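Local coordinates for Rho GTPase-activating protein 5 (Homo sapiens, PDB 5U4V) that is a GTPase-activating protein for Rho-family GTPases that carries pseudoGTPase domains with a G-domain-like fold, at residues 108-113 and 141-146. Residues are numbered along the deposited sequence; the frame is centred on the assembly and turned at random.
Sequences PFTLIL and PFVDVP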
loop_
_atom_site.group_PDB
_atom_site.type_symbol
_atom_site.label_atom_id
_atom_site.label_comp_id
_atom_site.label_asym_id
_atom_site.label_seq_id
_atom_site.Cartn_x
_atom_site.Cartn_y
_atom_site.Cartn_z
ATOM N N PRO A 108 -4.678 8.212 2.221
ATOM C CA PRO A 108 -4.131 7.681 0.971
ATOM C C PRO A 108 -3.838 6.193 1.041
ATOM O O PRO A 108 -2.718 5.765 1.394
ATOM C CB PRO A 108 -2.819 8.455 0.792
ATOM C CG PRO A 108 -2.954 9.652 1.672
ATOM C CD PRO A 108 -3.773 9.186 2.848
ATOM N N PHE A 109 -4.838 5.406 0.700
ATOM C CA PHE A 109 -4.641 3.967 0.596
ATOM C C PHE A 109 -4.115 3.642 -0.821
ATOM O O PHE A 109 -4.246 4.454 -1.710
ATOM C CB PHE A 109 -5.962 3.213 0.851
ATOM C CG PHE A 109 -6.394 3.134 2.289
ATOM C CD1 PHE A 109 -5.727 2.295 3.215
ATOM C CD2 PHE A 109 -7.524 3.829 2.731
ATOM C CE1 PHE A 109 -6.179 2.185 4.534
ATOM C CE2 PHE A 109 -7.968 3.725 4.060
ATOM C CZ PHE A 109 -7.302 2.903 4.961
ATOM N N THR A 110 -3.497 2.478 -0.996
ATOM C CA THR A 110 -3.258 1.861 -2.299
ATOM C C THR A 110 -3.215 0.368 -2.059
ATOM O O THR A 110 -2.543 -0.106 -1.102
ATOM C CB THR A 110 -1.936 2.336 -2.978
ATOM O OG1 THR A 110 -2.042 3.728 -3.273
ATOM C CG2 THR A 110 -1.649 1.551 -4.333
ATOM N N LEU A 111 -3.954 -0.364 -2.880
ATOM C CA LEU A 111 -4.043 -1.799 -2.732
ATOM C C LEU A 111 -3.056 -2.462 -3.650
ATOM O O LEU A 111 -3.094 -2.243 -4.840
ATOM C CB LEU A 111 -5.474 -2.327 -2.999
ATOM C CG LEU A 111 -6.563 -1.826 -2.046
ATOM C CD1 LEU A 111 -7.937 -2.305 -2.528
ATOM C CD2 LEU A 111 -6.331 -2.258 -0.596
ATOM N N ILE A 112 -2.251 -3.363 -3.087
ATOM C CA ILE A 112 -1.287 -4.059 -3.863
ATOM C C ILE A 112 -1.524 -5.532 -3.903
ATOM O O ILE A 112 -1.394 -6.179 -2.895
ATOM C CB ILE A 112 0.153 -3.767 -3.416
ATOM C CG1 ILE A 112 0.468 -2.280 -3.650
ATOM C CG2 ILE A 112 1.137 -4.615 -4.197
ATOM C CD1 ILE A 112 1.665 -1.820 -2.854
ATOM N N LEU A 113 -1.812 -6.074 -5.091
ATOM C CA LEU A 113 -1.844 -7.492 -5.232
ATOM C C LEU A 113 -0.483 -8.017 -5.681
ATOM O O LEU A 113 -0.028 -7.732 -6.791
ATOM C CB LEU A 113 -2.959 -7.909 -6.185
ATOM C CG LEU A 113 -3.007 -9.364 -6.645
ATOM C CD1 LEU A 113 -3.208 -10.359 -5.505
ATOM C CD2 LEU A 113 -4.126 -9.510 -7.672
ATOM N N PRO A 141 -6.060 3.673 -5.690
ATOM C CA PRO A 141 -5.464 2.896 -6.769
ATOM C C PRO A 141 -5.305 1.430 -6.383
ATOM O O PRO A 141 -5.032 1.099 -5.234
ATOM C CB PRO A 141 -4.088 3.526 -6.967
ATOM C CG PRO A 141 -4.262 4.933 -6.472
ATOM C CD PRO A 141 -5.199 4.797 -5.286
ATOM N N PHE A 142 -5.536 0.563 -7.360
ATOM C CA PHE A 142 -5.241 -0.839 -7.203
ATOM C C PHE A 142 -4.149 -1.252 -8.184
ATOM O O PHE A 142 -4.333 -1.153 -9.388
ATOM C CB PHE A 142 -6.511 -1.663 -7.400
ATOM C CG PHE A 142 -6.273 -3.124 -7.394
ATOM C CD1 PHE A 142 -5.693 -3.728 -6.312
ATOM C CD2 PHE A 142 -6.621 -3.904 -8.491
ATOM C CE1 PHE A 142 -5.516 -5.100 -6.262
ATOM C CE2 PHE A 142 -6.436 -5.291 -8.472
ATOM C CZ PHE A 142 -5.863 -5.891 -7.356
ATOM N N VAL A 143 -3.035 -1.738 -7.636
ATOM C CA VAL A 143 -1.866 -2.184 -8.409
ATOM C C VAL A 143 -1.535 -3.664 -8.261
ATOM O O VAL A 143 -1.530 -4.191 -7.160
ATOM C CB VAL A 143 -0.609 -1.321 -8.073
ATOM C CG1 VAL A 143 0.555 -1.696 -8.985
ATOM C CG2 VAL A 143 -0.880 0.185 -8.230
ATOM N N ASP A 144 -1.242 -4.337 -9.367
ATOM C CA ASP A 144 -0.707 -5.708 -9.330
ATOM C C ASP A 144 0.816 -5.721 -9.418
ATOM O O ASP A 144 1.385 -5.170 -10.365
ATOM C CB ASP A 144 -1.242 -6.547 -10.498
ATOM C CG ASP A 144 -2.745 -6.532 -10.605
ATOM O OD1 ASP A 144 -3.451 -6.400 -9.588
ATOM O OD2 ASP A 144 -3.231 -6.665 -11.731
ATOM N N VAL A 145 1.471 -6.376 -8.453
ATOM C CA VAL A 145 2.934 -6.513 -8.453
ATOM C C VAL A 145 3.384 -7.965 -8.502
ATOM O O VAL A 145 3.438 -8.655 -7.470
ATOM C CB VAL A 145 3.618 -5.783 -7.270
ATOM C CG1 VAL A 145 5.120 -5.740 -7.487
ATOM C CG2 VAL A 145 3.052 -4.375 -7.119
ATOM N N PRO A 146 3.746 -8.429 -9.712
ATOM C CA PRO A 146 4.280 -9.770 -9.992
ATOM C C PRO A 146 5.665 -9.994 -9.400
ATOM O O PRO A 146 6.464 -9.067 -9.396
ATOM C CB PRO A 146 4.344 -9.799 -11.512
ATOM C CG PRO A 146 4.404 -8.380 -11.938
ATOM C CD PRO A 146 3.584 -7.640 -10.950
#
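Strands 109-113 and 142-145 run parallel, with Leu111 beside Phe142, Ile112 beside Val143 and Leu113 beside Asp144, their axes 4.6 Å apart at closest approach and at 26° to each other. Leu111 N donates to Pro141 O and Leu111 O accepts Val143 N at 2.8 Å; two residues further on, Leu113 N reaches Val143 O and Leu113 O takes Val145 N. On the face with Leu111, Phe142 and Leu113, the aromatic ring leans obliquely across to the neighbouring strand, from Leu111 to Leu113: CG sits anti to its backbone N (chi1 174°), which brings CD1 to 3.6 Å from Leu111 CB and CZ to 3.7 Å from Leu113 CB. Helix 124-138 closes over this face, with Ala135 touching both Leu111 and Phe142. Asp144 lies beyond the ring, its OD1 touching Leu113 CD2 at 3.7 Å, the side chains crossing at a slant, while OD2 turns to a salt bridge with Arg128 of that helix. On the other face, helix 156-173 backs Thr110, Ile112 and Val145 through Val166, Ala162 and Gln158. Here Ile112 CG2 meets Val145 CG2 methyl to methyl at 3.5 Å. Thr110 crosses the Pro141 ring at about a right angle; with OG1 beside the backbone N (chi1 -65°), the hydroxyl turns back to donate to Phe109 O at 2.8 Å and the methyl CG2 comes to 3.5 Å from Pro141 O, with Val143 CG2 a looser neighbour. Putting a glycine in place of Thr110 would probably leave Phe109 O without its hydroxyl donor and open a gap beside Pro141 and Val143. Between them, the helix 124-138 and the two strands make a right-handed beta-alpha-beta crossover of the P-loop GTPase-like fold, in which main-chain bonds secure the edge strand 142-145 and mostly apolar contacts seat it between two helices, with the Asp144 charge answered by Arg128.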